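Local coordinates for protein GCN5-related N-acetyltransferase (Kribbella flavida, PDB 4IUS) that probably transfers an acyl group, most likely acetyl from acetyl-CoA, to an acceptor, as members of the GCN5-related N-acetyltransferase family do, at residues Gln16-Arg20 and Ala180-Gly184; Trp40-Val46 and Arg75-Leu81; Glu49-Phe54 and Ala85-Leu89; Pro105-Val109 and Leu239-Ala245; Ala174-Trp178 and Ala206-Ala210. The protein carries 1 engineered substitution. One frame throughout, in Å; residues are numbered along the deposited sequence. Where two conformers were deposited one is given.

In the fold
From the N terminus, helix 6-19 opens interaction 1, whose loop closes only at 180-184, the turn between strands 171-179 and 185-193. Interactions 2 and 3 nest inside that loop and cross each other: 40-46 bonds to 75-81, while 49-54 holds 85-89, and Leu-81 packs on Leu-89 where the two meet. Interaction 4 opens at 105-109 and closes at 239-245; interaction 5, from 174-178 to 206-210, nests inside it, and both cross interaction 1. Interactions 4 and 5 touch through Leu-239, Tyr-241, Thr-207 and Ala-208, tying helix 202-216 to the loop before strand 242-251, whereas interactions 2 and 3 gather the N-terminal part beside helix 6-19, and interaction 1 ties that helix to the hairpin turn.

Interaction 1: Gln16-Arg20 and Ala180-Gly184; sequences QGLVR and AIADG. With SO4 (sulfate ion), chain C; SO4 (sulfate ion), chain D.
Arg-20 is extended from CG to NE (chi3 175°), and Gln-16 starts out with CG trans to its own backbone N (chi1 -175°); together these torsions send a guanidinium and an amide from segment 16-20, at the C-terminal end of helix 6-19, to loop 180-184. That loop is the turn of the beta hairpin formed by strands 171-179 and 185-193 in the GNAT sheet. The direct polar link runs from Arg-20 NH2 to Ile-181 O at 3.0 Å, and NH1 adds a weak bond to the same carbonyl. Along the edge bearing NE and NH2, the guanidinium also grips the sulfate of chain C: NE meets O2 at 2.6 Å in a nearly straight bond (175°), and NH2 meets O1 at 2.9 Å. NH2 thus serves both sulfate and carbonyl, which fixes the rotation of the group. The apolar part of the contact is the buried Ala-182, whose CB lies 3.7 Å from Gln-16 CD. Both sulfates probably come from the crystallisation liquor, so this bridging of a surface contact may belong to the crystal. The sulfate of chain D spans the two segments through one oxygen, O2, which takes a bond from Gln-16 NE2 at 2.9 Å and another from Asp-183 N at 2.8 Å.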
# COMPACT_ATOMS: atom_id res chain seq x y z
N GLN A 16 1.82 -9.30 -7.69
CA GLN A 16 0.69 -10.13 -8.07
C GLN A 16 -0.61 -9.30 -8.07
O GLN A 16 -1.44 -9.41 -8.99
CB GLN A 16 0.58 -11.33 -7.13
CG GLN A 16 -0.50 -12.34 -7.47
CD GLN A 16 -0.58 -13.48 -6.48
OE1 GLN A 16 0.36 -13.74 -5.72
NE2 GLN A 16 -1.71 -14.15 -6.48
N GLY A 17 -0.78 -8.44 -7.06
CA GLY A 17 -1.97 -7.57 -7.00
C GLY A 17 -1.97 -6.52 -8.09
O GLY A 17 -3.00 -6.29 -8.77
N LEU A 18 -0.83 -5.90 -8.31
CA LEU A 18 -0.75 -4.78 -9.24
C LEU A 18 -1.02 -5.20 -10.68
O LEU A 18 -1.61 -4.45 -11.46
CB LEU A 18 0.61 -4.10 -9.18
CG LEU A 18 0.87 -3.26 -7.92
CD1 LEU A 18 2.36 -2.93 -7.80
CD2 LEU A 18 0.04 -1.97 -7.87
N VAL A 19 -0.54 -6.39 -11.06
CA VAL A 19 -0.65 -6.83 -12.45
C VAL A 19 -2.07 -7.19 -12.85
O VAL A 19 -2.36 -7.28 -14.02
CB VAL A 19 0.28 -8.00 -12.80
CG1 VAL A 19 1.75 -7.66 -12.61
CG2 VAL A 19 -0.08 -9.28 -12.07
N ARG A 20 -2.98 -7.38 -11.88
CA ARG A 20 -4.36 -7.69 -12.23
C ARG A 20 -5.01 -6.57 -13.04
O ARG A 20 -5.98 -6.86 -13.74
CB ARG A 20 -5.20 -7.99 -11.00
CG ARG A 20 -4.72 -9.19 -10.20
CD ARG A 20 -5.52 -9.31 -8.92
NE ARG A 20 -5.17 -10.52 -8.17
CZ ARG A 20 -5.02 -10.59 -6.83
NH1 ARG A 20 -5.14 -9.53 -6.06
NH2 ARG A 20 -4.75 -11.75 -6.27
N ALA A 180 -7.16 -6.36 -2.06
CA ALA A 180 -7.39 -7.71 -2.50
C ALA A 180 -6.23 -8.60 -2.07
O ALA A 180 -5.05 -8.26 -2.24
CB ALA A 180 -7.55 -7.75 -4.01
N ILE A 181 -6.54 -9.80 -1.59
CA ILE A 181 -5.54 -10.72 -1.10
C ILE A 181 -4.76 -11.28 -2.30
O ILE A 181 -5.34 -11.55 -3.36
CB ILE A 181 -6.17 -11.83 -0.25
CG1 ILE A 181 -6.53 -11.36 1.16
CG2 ILE A 181 -5.27 -13.08 -0.19
CD1 ILE A 181 -7.47 -10.20 1.36
N ALA A 182 -3.46 -11.47 -2.11
CA ALA A 182 -2.58 -12.14 -3.07
C ALA A 182 -1.65 -13.02 -2.24
O ALA A 182 -0.95 -12.53 -1.38
CB ALA A 182 -1.81 -11.11 -3.89
N ASP A 183 -1.62 -14.33 -2.50
CA ASP A 183 -0.77 -15.24 -1.71
C ASP A 183 -0.96 -15.07 -0.20
O ASP A 183 0.00 -15.09 0.57
CB ASP A 183 0.76 -15.06 -2.04
CG ASP A 183 1.67 -16.00 -1.22
OD1 ASP A 183 1.38 -17.22 -1.16
OD2 ASP A 183 2.71 -15.54 -0.64
N GLY A 184 -2.20 -14.87 0.21
CA GLY A 184 -2.51 -14.70 1.63
C GLY A 184 -2.16 -13.33 2.22
O GLY A 184 -2.38 -13.10 3.41
S SO4 C . -4.33 -14.02 -9.24
O1 SO4 C . -4.67 -14.24 -7.82
O2 SO4 C . -4.76 -12.67 -9.66
O3 SO4 C . -2.86 -14.02 -9.41
O4 SO4 C . -4.98 -15.02 -10.09
S SO4 D . -2.73 -17.30 -4.46
O1 SO4 D . -2.64 -17.80 -3.07
O2 SO4 D . -2.91 -15.82 -4.50
O3 SO4 D . -1.53 -17.64 -5.23
O4 SO4 D . -3.87 -17.98 -5.08

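Interaction 2: Trp40-Val46 and Arg75-Leu81; sequences WFLSRAV and RWLSAEL
Arg-44 and Glu-80, the two residues most covered by this contact, lie with their flat ends stacked. The guanidinium and carboxylate planes are 10° apart, and Glu-80 OE2 sits over the guanidinium centre, 3.7 Å from Arg-44 CZ. The salt bridge is accordingly long, 3.6 Å from Arg-44 NH1 to Glu-80 OE1, with no N-H aimed at the oxygen; Glu-80 was also modelled in a second conformer, so this pairing holds for one of the two. The N-H groups of Arg-44 serve other partners: NH2 bonds Thr-147 O, NH1 pairs with Asp-148, and Arg-44 NE reaches water 3 at 3.0 Å, which also meets Ser-78 OG. A leucine in place of Arg-44 would probably leave the buried Glu-80 carboxylate without its facing charge and Thr-147 O without this donor.

The third large contributor, Trp-40, offers its face to the edge of Trp-76 in an offset edge-to-face pair, centroids 5.7 Å apart and planes at 70°. Its chi1 of 70° swings the indole toward that neighbour, and His-256 stacks on Trp-40 as well.

The backbones themselves make a single bridge, at Ala-45 and Ala-79: Ala-45 N donates to Ser-78 O at 2.9 Å, and Glu-80 N to Ala-45 O at 3.0 Å. It joins strand 44-47 of the three-stranded sheet to edge strand 78-82 of the mixed sheet. The chemistry implies a division of labour: directional backbone bonds set the alignment, while the stacked charges probably attract without directing it.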
# COMPACT_ATOMS: atom_id res chain seq x y z
N TRP A 40 -1.21 9.66 -11.93
CA TRP A 40 0.23 9.35 -12.02
C TRP A 40 0.64 8.14 -11.20
O TRP A 40 1.38 7.27 -11.66
CB TRP A 40 1.07 10.56 -11.68
CG TRP A 40 1.05 10.98 -10.24
CD1 TRP A 40 0.24 11.94 -9.67
CD2 TRP A 40 1.91 10.49 -9.18
NE1 TRP A 40 0.52 12.06 -8.32
CE2 TRP A 40 1.53 11.19 -7.98
CE3 TRP A 40 2.93 9.55 -9.12
CZ2 TRP A 40 2.17 10.94 -6.74
CZ3 TRP A 40 3.53 9.28 -7.89
CH2 TRP A 40 3.16 9.98 -6.73
N PHE A 41 0.10 8.02 -9.99
CA PHE A 41 0.56 7.00 -9.05
C PHE A 41 -0.01 5.63 -9.36
O PHE A 41 0.43 4.65 -8.74
CB PHE A 41 0.31 7.40 -7.60
CG PHE A 41 -1.13 7.68 -7.27
CD1 PHE A 41 -2.01 6.66 -7.08
CD2 PHE A 41 -1.58 8.99 -7.21
CE1 PHE A 41 -3.35 6.93 -6.81
CE2 PHE A 41 -2.90 9.28 -6.93
CZ PHE A 41 -3.79 8.24 -6.74
N LEU A 42 -0.95 5.51 -10.30
CA LEU A 42 -1.46 4.24 -10.75
C LEU A 42 -0.49 3.50 -11.66
O LEU A 42 -0.73 2.30 -11.96
CB LEU A 42 -2.83 4.38 -11.42
CG LEU A 42 -3.92 4.90 -10.45
CD1 LEU A 42 -5.23 4.99 -11.24
CD2 LEU A 42 -4.06 4.05 -9.19
N SER A 43 0.55 4.17 -12.14
CA SER A 43 1.57 3.54 -12.95
C SER A 43 2.92 3.68 -12.27
O SER A 43 3.27 4.76 -11.85
CB SER A 43 1.60 4.13 -14.35
OG SER A 43 0.37 3.92 -15.04
N ARG A 44 3.70 2.59 -12.17
CA ARG A 44 4.98 2.63 -11.48
C ARG A 44 5.77 1.41 -11.90
O ARG A 44 5.23 0.47 -12.51
CB ARG A 44 4.82 2.63 -9.96
CG ARG A 44 4.28 1.35 -9.40
CD ARG A 44 4.20 1.32 -7.89
NE ARG A 44 3.25 2.34 -7.45
CZ ARG A 44 2.22 2.15 -6.63
NH1 ARG A 44 2.05 0.99 -6.02
NH2 ARG A 44 1.43 3.19 -6.33
N ALA A 45 7.06 1.43 -11.57
CA ALA A 45 7.90 0.24 -11.70
C ALA A 45 8.11 -0.42 -10.33
O ALA A 45 8.17 0.29 -9.31
CB ALA A 45 9.22 0.56 -12.34
N VAL A 46 8.26 -1.73 -10.35
CA VAL A 46 8.64 -2.50 -9.17
C VAL A 46 9.67 -3.56 -9.60
O VAL A 46 10.00 -3.67 -10.79
CB VAL A 46 7.41 -3.14 -8.45
CG1 VAL A 46 6.36 -2.06 -8.07
CG2 VAL A 46 6.80 -4.25 -9.31
N ARG A 75 3.52 9.73 -19.31
CA ARG A 75 3.52 9.46 -17.89
C ARG A 75 4.91 9.54 -17.28
O ARG A 75 5.91 9.16 -17.91
CB ARG A 75 2.91 8.11 -17.63
CG ARG A 75 1.45 8.11 -17.94
CD ARG A 75 0.81 6.79 -17.66
NE ARG A 75 -0.53 6.71 -18.25
CZ ARG A 75 -1.22 5.60 -18.28
NH1 ARG A 75 -0.76 4.50 -17.70
NH2 ARG A 75 -2.39 5.59 -18.89
N TRP A 76 4.93 9.99 -16.05
CA TRP A 76 6.15 10.10 -15.27
C TRP A 76 6.41 8.84 -14.46
O TRP A 76 5.49 8.30 -13.84
CB TRP A 76 6.03 11.32 -14.37
CG TRP A 76 7.14 11.52 -13.39
CD1 TRP A 76 8.35 12.10 -13.62
CD2 TRP A 76 7.13 11.16 -12.00
NE1 TRP A 76 9.09 12.13 -12.47
CE2 TRP A 76 8.39 11.57 -11.46
CE3 TRP A 76 6.21 10.55 -11.15
CZ2 TRP A 76 8.73 11.38 -10.13
CZ3 TRP A 76 6.53 10.42 -9.81
CH2 TRP A 76 7.77 10.82 -9.31
N LEU A 77 7.65 8.42 -14.43
CA LEU A 77 8.03 7.17 -13.75
C LEU A 77 8.42 7.36 -12.27
O LEU A 77 9.22 8.21 -11.92
CB LEU A 77 9.21 6.55 -14.47
CG LEU A 77 9.71 5.22 -13.91
CD1 LEU A 77 8.66 4.15 -14.08
CD2 LEU A 77 10.99 4.83 -14.63
N SER A 78 7.83 6.55 -11.42
CA SER A 78 8.25 6.30 -10.04
C SER A 78 8.41 4.83 -9.89
O SER A 78 7.93 4.04 -10.69
CB SER A 78 7.26 6.85 -9.01
OG SER A 78 6.00 6.30 -9.16
N ALA A 79 9.11 4.43 -8.82
CA ALA A 79 9.36 3.05 -8.54
C ALA A 79 9.18 2.79 -7.05
O ALA A 79 9.49 3.68 -6.22
CB ALA A 79 10.77 2.64 -8.96
N GLU A 80 8.71 1.61 -6.71
CA GLU A 80 8.58 1.20 -5.31
C GLU A 80 9.25 -0.16 -5.16
O GLU A 80 8.90 -1.09 -5.87
CB GLU A 80 7.13 1.11 -4.87
CG GLU A 80 6.39 2.43 -4.78
CD GLU A 80 5.05 2.29 -4.01
OE1 GLU A 80 4.70 1.16 -3.56
OE2 GLU A 80 4.38 3.32 -3.83
N LEU A 81 10.20 -0.25 -4.25
CA LEU A 81 10.93 -1.45 -3.95
C LEU A 81 10.79 -1.80 -2.48
O LEU A 81 10.40 -0.98 -1.65
CB LEU A 81 12.41 -1.31 -4.30
CG LEU A 81 12.74 -0.92 -5.74
CD1 LEU A 81 14.23 -0.69 -5.90
CD2 LEU A 81 12.23 -1.98 -6.69
O HOH W 1 2.68 7.90 -14.09
O HOH W 2 4.63 7.16 -11.30
O HOH W 3 4.02 5.26 -7.30

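Interaction 3: Glu49-Phe54 and Ala85-Leu89; sequences EPGVPF and ANPGL
Gly-51 N and Asn-86 ND2 make the two direct hydrogen bonds between these loops. Gly-51 N donates to Ala-85 O at 2.8 Å. Asn-86 ND2 donates to Glu-49 O at 3.2 Å with an angle of 164°, coming from above the carbonyl plane, opposite the face reached by Val-52 N; the one oxygen is therefore gripped from both faces. The same amide nitrogen meets water 4, which bonds on to Val-52 O, while Asn-86 OD1 rests 3.4 Å from Pro-50 CA. An alanine in place of Asn-86 would probably cost Glu-49 O its second donor and leave water 4 without its amide donor.

The apolar half belongs to Phe-54. Its chi1 of 73° turns the ring in toward Leu-89, whose CD1 stands over the face, 3.9 Å from the centroid, as a CH-pi contact. At the ring edge Pro-87 O lies 3.5 Å from Phe-54 CE1.

Two type II turns, Glu-49 to Val-52 and Asn-86 to Leu-89, position these groups; each has glycine third, with positive phi at Gly-51 and Gly-88. Gly-88 is also the N-cap of helix 89-95, and its N bonds Glu-83. The loops thus join two strand-to-helix connections, 44-47 to 59-71 and 78-82 to 89-95, with Pro-50 and Ala-85 both resting on Ala-11 of helix 6-19.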
# COMPACT_ATOMS: atom_id res chain seq x y z
N GLU A 49 11.47 -9.60 -10.00
CA GLU A 49 11.78 -10.89 -9.37
C GLU A 49 12.25 -10.65 -7.92
O GLU A 49 13.43 -10.77 -7.61
CB GLU A 49 12.86 -11.64 -10.16
CG GLU A 49 12.47 -11.97 -11.60
CD GLU A 49 13.62 -12.58 -12.38
OE1 GLU A 49 14.56 -13.09 -11.74
OE2 GLU A 49 13.60 -12.47 -13.61
N PRO A 50 11.32 -10.33 -7.00
CA PRO A 50 11.70 -10.24 -5.58
C PRO A 50 12.39 -11.49 -5.09
O PRO A 50 11.99 -12.60 -5.43
CB PRO A 50 10.36 -10.08 -4.86
CG PRO A 50 9.42 -9.62 -5.88
CD PRO A 50 9.89 -10.10 -7.20
N GLY A 51 13.43 -11.33 -4.31
CA GLY A 51 14.15 -12.47 -3.73
C GLY A 51 15.20 -13.15 -4.61
O GLY A 51 15.80 -14.14 -4.21
N VAL A 52 15.34 -12.66 -5.85
CA VAL A 52 16.27 -13.19 -6.84
C VAL A 52 17.39 -12.17 -7.07
O VAL A 52 17.10 -10.99 -7.24
CB VAL A 52 15.52 -13.44 -8.18
CG1 VAL A 52 16.45 -13.98 -9.28
CG2 VAL A 52 14.35 -14.40 -7.93
N PRO A 53 18.66 -12.61 -7.12
CA PRO A 53 19.76 -11.69 -7.36
C PRO A 53 19.61 -11.04 -8.72
O PRO A 53 19.03 -11.66 -9.63
CB PRO A 53 21.00 -12.57 -7.38
CG PRO A 53 20.58 -13.92 -7.10
CD PRO A 53 19.13 -13.97 -6.81
N PHE A 54 20.06 -9.80 -8.82
CA PHE A 54 20.05 -9.11 -10.09
C PHE A 54 21.45 -8.72 -10.53
O PHE A 54 22.38 -8.62 -9.75
CB PHE A 54 19.16 -7.86 -10.02
CG PHE A 54 19.76 -6.73 -9.23
CD1 PHE A 54 19.67 -6.65 -7.84
CD2 PHE A 54 20.46 -5.75 -9.90
CE1 PHE A 54 20.31 -5.64 -7.15
CE2 PHE A 54 21.06 -4.70 -9.21
CZ PHE A 54 21.00 -4.66 -7.84
N ALA A 85 13.98 -7.38 -0.12
CA ALA A 85 13.58 -8.29 -1.20
C ALA A 85 14.60 -8.23 -2.37
O ALA A 85 14.78 -9.20 -3.07
CB ALA A 85 12.20 -7.94 -1.74
N ASN A 86 15.21 -7.06 -2.59
CA ASN A 86 16.17 -6.87 -3.68
C ASN A 86 17.32 -5.95 -3.23
O ASN A 86 17.41 -4.78 -3.65
CB ASN A 86 15.46 -6.32 -4.92
CG ASN A 86 14.45 -7.28 -5.50
OD1 ASN A 86 13.27 -7.21 -5.18
ND2 ASN A 86 14.92 -8.20 -6.33
N PRO A 87 18.19 -6.47 -2.36
CA PRO A 87 19.16 -5.59 -1.75
C PRO A 87 20.05 -4.92 -2.81
O PRO A 87 20.57 -5.60 -3.71
CB PRO A 87 19.97 -6.52 -0.85
CG PRO A 87 19.07 -7.64 -0.54
CD PRO A 87 18.16 -7.80 -1.72
N GLY A 88 20.23 -3.62 -2.68
CA GLY A 88 21.07 -2.82 -3.55
C GLY A 88 20.43 -2.32 -4.82
O GLY A 88 21.04 -1.50 -5.52
N LEU A 89 19.23 -2.78 -5.15
CA LEU A 89 18.62 -2.39 -6.41
C LEU A 89 18.33 -0.89 -6.43
O LEU A 89 18.58 -0.22 -7.43
CB LEU A 89 17.40 -3.26 -6.72
CG LEU A 89 16.67 -2.98 -8.03
CD1 LEU A 89 17.58 -3.08 -9.26
CD2 LEU A 89 15.50 -3.96 -8.18
O HOH W 4 17.85 -8.81 -5.66

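Interaction 4: Pro105-Val109 and Leu239-Ala245; sequences PLLAV and LGYEPKA
Leu-106 O takes two backbone hydrogen bonds, from Lys-244 N at 2.9 Å and from Ala-245 N at 3.3 Å, the signature of a classic beta bulge in which two residues face one. Leu-106 N returns a bond to Ala-245 O at 2.9 Å. Past the bulge the register moves by one residue, and Ala-108 pairs with Glu-242 as an antiparallel hydrogen-bonded pair: Ala-108 N to Glu-242 O at 2.9 Å, Glu-242 N to Ala-108 O at 3.0 Å. Between them lies the non-hydrogen-bonded pair Leu-107 and Pro-243. The axes of the two short strands make 118°, far from strictly antiparallel, which fits a pair bent by the bulge.

Packing continues on both faces. With Leu-106 and Ala-245 on one, the two CB atoms approach to 4.1 Å; on the other, Leu-107 CD2 leans on Pro-243 CB at 3.8 Å. Farther along, Val-109 CG1 sits over the face of the Tyr-241 ring, 3.7 Å from its centroid and 16° off the normal; chi1 of 70° puts that methyl there. Gly-240 beside it has a positive phi, and a CB would crowd both Val-109 CG2 and the preceding carbonyl O.

Strand 222-225 flanks strand 99-109 on its other edge, and 78-82 flanks 242-251. Helix 202-216 packs on Val-109, with its Thr-211 bonded to Tyr-241 OH, while helix 6-19 touches Leu-106, Lys-244 and Ala-245.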
# COMPACT_ATOMS: atom_id res chain seq x y z
N PRO A 105 8.82 2.55 6.57
CA PRO A 105 8.85 1.22 7.14
C PRO A 105 7.62 0.43 6.74
O PRO A 105 6.52 1.00 6.67
CB PRO A 105 8.90 1.51 8.65
CG PRO A 105 8.14 2.80 8.77
CD PRO A 105 8.48 3.57 7.53
N LEU A 106 7.79 -0.87 6.59
CA LEU A 106 6.68 -1.77 6.39
C LEU A 106 6.49 -2.54 7.69
O LEU A 106 7.39 -3.25 8.14
CB LEU A 106 6.91 -2.74 5.24
CG LEU A 106 7.13 -2.14 3.86
CD1 LEU A 106 6.97 -3.27 2.84
CD2 LEU A 106 6.16 -0.99 3.59
N LEU A 107 5.32 -2.35 8.28
CA LEU A 107 4.92 -3.00 9.51
C LEU A 107 3.98 -4.14 9.17
O LEU A 107 3.21 -4.04 8.22
CB LEU A 107 4.20 -2.04 10.44
CG LEU A 107 4.84 -0.66 10.75
CD1 LEU A 107 4.02 0.12 11.79
CD2 LEU A 107 6.30 -0.69 11.08
N ALA A 108 4.07 -5.25 9.87
CA ALA A 108 3.27 -6.42 9.54
C ALA A 108 2.72 -7.11 10.78
O ALA A 108 3.30 -7.00 11.86
CB ALA A 108 4.01 -7.41 8.63
N VAL A 109 1.66 -7.88 10.59
CA VAL A 109 1.06 -8.63 11.68
C VAL A 109 0.39 -9.89 11.08
O VAL A 109 -0.08 -9.92 9.93
CB VAL A 109 0.01 -7.79 12.47
CG1 VAL A 109 -1.28 -7.53 11.64
CG2 VAL A 109 -0.33 -8.46 13.81
N LEU A 239 -1.44 -2.70 18.33
CA LEU A 239 -2.28 -3.63 17.61
C LEU A 239 -1.61 -4.95 17.26
O LEU A 239 -2.23 -5.85 16.69
CB LEU A 239 -2.74 -2.97 16.30
CG LEU A 239 -3.34 -1.55 16.43
CD1 LEU A 239 -3.84 -1.10 15.06
CD2 LEU A 239 -4.43 -1.48 17.46
N GLY A 240 -0.30 -5.05 17.55
CA GLY A 240 0.50 -6.21 17.22
C GLY A 240 1.38 -6.04 16.00
O GLY A 240 2.16 -6.94 15.71
N TYR A 241 1.27 -4.94 15.27
CA TYR A 241 2.13 -4.72 14.12
C TYR A 241 3.56 -4.47 14.57
O TYR A 241 3.80 -3.77 15.57
CB TYR A 241 1.64 -3.49 13.34
CG TYR A 241 0.49 -3.73 12.36
CD1 TYR A 241 0.74 -4.06 11.07
CD2 TYR A 241 -0.82 -3.58 12.75
CE1 TYR A 241 -0.27 -4.31 10.19
CE2 TYR A 241 -1.86 -3.79 11.86
CZ TYR A 241 -1.59 -4.16 10.58
OH TYR A 241 -2.57 -4.39 9.63
N GLU A 242 4.49 -4.98 13.79
CA GLU A 242 5.91 -4.80 14.05
C GLU A 242 6.62 -4.48 12.75
O GLU A 242 6.24 -4.98 11.70
CB GLU A 242 6.53 -6.07 14.61
CG GLU A 242 5.97 -6.54 15.93
CD GLU A 242 6.64 -7.83 16.32
OE1 GLU A 242 7.84 -7.75 16.59
OE2 GLU A 242 5.99 -8.92 16.29
N PRO A 243 7.70 -3.70 12.84
CA PRO A 243 8.49 -3.44 11.62
C PRO A 243 9.13 -4.70 11.10
O PRO A 243 9.75 -5.43 11.87
CB PRO A 243 9.53 -2.41 12.07
CG PRO A 243 9.57 -2.55 13.51
CD PRO A 243 8.25 -3.03 14.02
N LYS A 244 9.01 -4.96 9.80
CA LYS A 244 9.52 -6.16 9.19
C LYS A 244 10.32 -5.93 7.90
O LYS A 244 11.04 -6.82 7.47
CB LYS A 244 8.38 -7.14 8.91
CG LYS A 244 7.79 -7.76 10.17
CD LYS A 244 8.73 -8.76 10.85
CE LYS A 244 8.21 -9.31 12.12
NZ LYS A 244 9.29 -10.22 12.58
N ALA A 245 10.18 -4.77 7.27
CA ALA A 245 10.88 -4.51 6.00
C ALA A 245 10.97 -3.02 5.79
O ALA A 245 10.38 -2.22 6.51
CB ALA A 245 10.18 -5.23 4.83

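Interaction 5: Ala174-Trp178 and Ala206-Ala210; sequences ATAAW and ATAYA
Ala-176 and Ala-210 meet where helix 202-216 lies against strand 171-179 in the mixed sheet of the GNAT fold. The helix begins within an Arg-x-x-Gly-x-Gly sequence, which in this family forms the loop that binds the pyrophosphate of acetyl-CoA; that loop probably does the same here. The axes of the short segments approach to 6.9 Å at 35°, a close seat, consistent with the small alanines on both sides.

Methyl against methyl is the first kind of contact. Ala-176 CB reaches Ala-210 CB at 3.7 Å and Ala-206 CB at 3.9 Å, thus sitting between residues one helical turn apart.

Methyl against carbonyl is the second. Ala-206 CB lies 3.5 Å from Thr-175 O, and Ala-176 CB 3.4 Å from Ala-206 O; that oxygen is already engaged by Ala-210 N in the helix. The Thr-175 side chain leaves by the opposite face of the sheet, where it touches helix 131-141.

The third kind involves the indole of Trp-178. With chi1 at 69°, Trp-178 lies beside the helix, its NE1 bonded to Pro-158 O. The six-membered part of the indole comes to Ala-210, with Trp-178 CE3 3.7 Å from Ala-210 O and 4.2 Å from Ala-210 CB.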
# COMPACT_ATOMS: atom_id res chain seq x y z
N ALA A 174 -14.18 7.48 11.20
CA ALA A 174 -12.83 6.95 10.89
C ALA A 174 -13.00 5.76 9.98
O ALA A 174 -14.08 5.17 9.89
CB ALA A 174 -12.04 6.57 12.13
N THR A 175 -11.92 5.43 9.28
CA THR A 175 -11.98 4.39 8.28
C THR A 175 -10.61 3.74 8.08
O THR A 175 -9.58 4.32 8.42
CB THR A 175 -12.47 5.00 6.92
OG1 THR A 175 -12.73 3.93 5.99
CG2 THR A 175 -11.50 5.95 6.28
N ALA A 176 -10.60 2.55 7.50
CA ALA A 176 -9.41 1.84 7.01
C ALA A 176 -9.88 0.81 5.99
O ALA A 176 -11.04 0.45 5.97
CB ALA A 176 -8.66 1.15 8.17
N ALA A 177 -8.96 0.40 5.14
CA ALA A 177 -9.30 -0.52 4.05
C ALA A 177 -8.23 -1.59 3.93
O ALA A 177 -7.09 -1.40 4.43
CB ALA A 177 -9.35 0.29 2.75
N TRP A 178 -8.57 -2.68 3.27
CA TRP A 178 -7.60 -3.71 2.94
C TRP A 178 -7.67 -4.00 1.44
O TRP A 178 -8.73 -3.95 0.82
CB TRP A 178 -7.82 -5.00 3.77
CG TRP A 178 -9.05 -5.82 3.47
CD1 TRP A 178 -9.14 -6.91 2.64
CD2 TRP A 178 -10.37 -5.68 4.08
NE1 TRP A 178 -10.40 -7.41 2.65
CE2 TRP A 178 -11.19 -6.70 3.51
CE3 TRP A 178 -10.94 -4.78 4.98
CZ2 TRP A 178 -12.52 -6.84 3.84
CZ3 TRP A 178 -12.29 -4.95 5.32
CH2 TRP A 178 -13.06 -5.94 4.75
N ALA A 206 -9.92 1.61 13.59
CA ALA A 206 -10.24 1.34 12.20
C ALA A 206 -9.23 0.36 11.60
O ALA A 206 -9.56 -0.61 10.92
CB ALA A 206 -10.32 2.63 11.39
N THR A 207 -7.96 0.66 11.85
CA THR A 207 -6.86 -0.19 11.36
C THR A 207 -7.01 -1.60 11.89
O THR A 207 -6.92 -2.57 11.14
CB THR A 207 -5.50 0.38 11.78
OG1 THR A 207 -5.35 1.71 11.27
CG2 THR A 207 -4.36 -0.46 11.24
N ALA A 208 -7.27 -1.74 13.18
CA ALA A 208 -7.38 -3.04 13.83
C ALA A 208 -8.56 -3.83 13.27
O ALA A 208 -8.46 -5.00 12.96
CB ALA A 208 -7.47 -2.87 15.34
N TYR A 209 -9.70 -3.15 13.12
CA TYR A 209 -10.91 -3.82 12.66
C TYR A 209 -10.82 -4.19 11.19
O TYR A 209 -11.24 -5.28 10.81
CB TYR A 209 -12.16 -2.93 12.95
CG TYR A 209 -13.46 -3.63 12.70
CD1 TYR A 209 -13.89 -4.67 13.52
CD2 TYR A 209 -14.29 -3.24 11.65
CE1 TYR A 209 -15.07 -5.31 13.25
CE2 TYR A 209 -15.48 -3.89 11.40
CZ TYR A 209 -15.85 -4.95 12.21
OH TYR A 209 -17.07 -5.60 11.98
N ALA A 210 -10.21 -3.34 10.37
CA ALA A 210 -9.97 -3.67 8.96
C ALA A 210 -9.03 -4.90 8.84
O ALA A 210 -9.28 -5.83 8.07
CB ALA A 210 -9.38 -2.52 8.18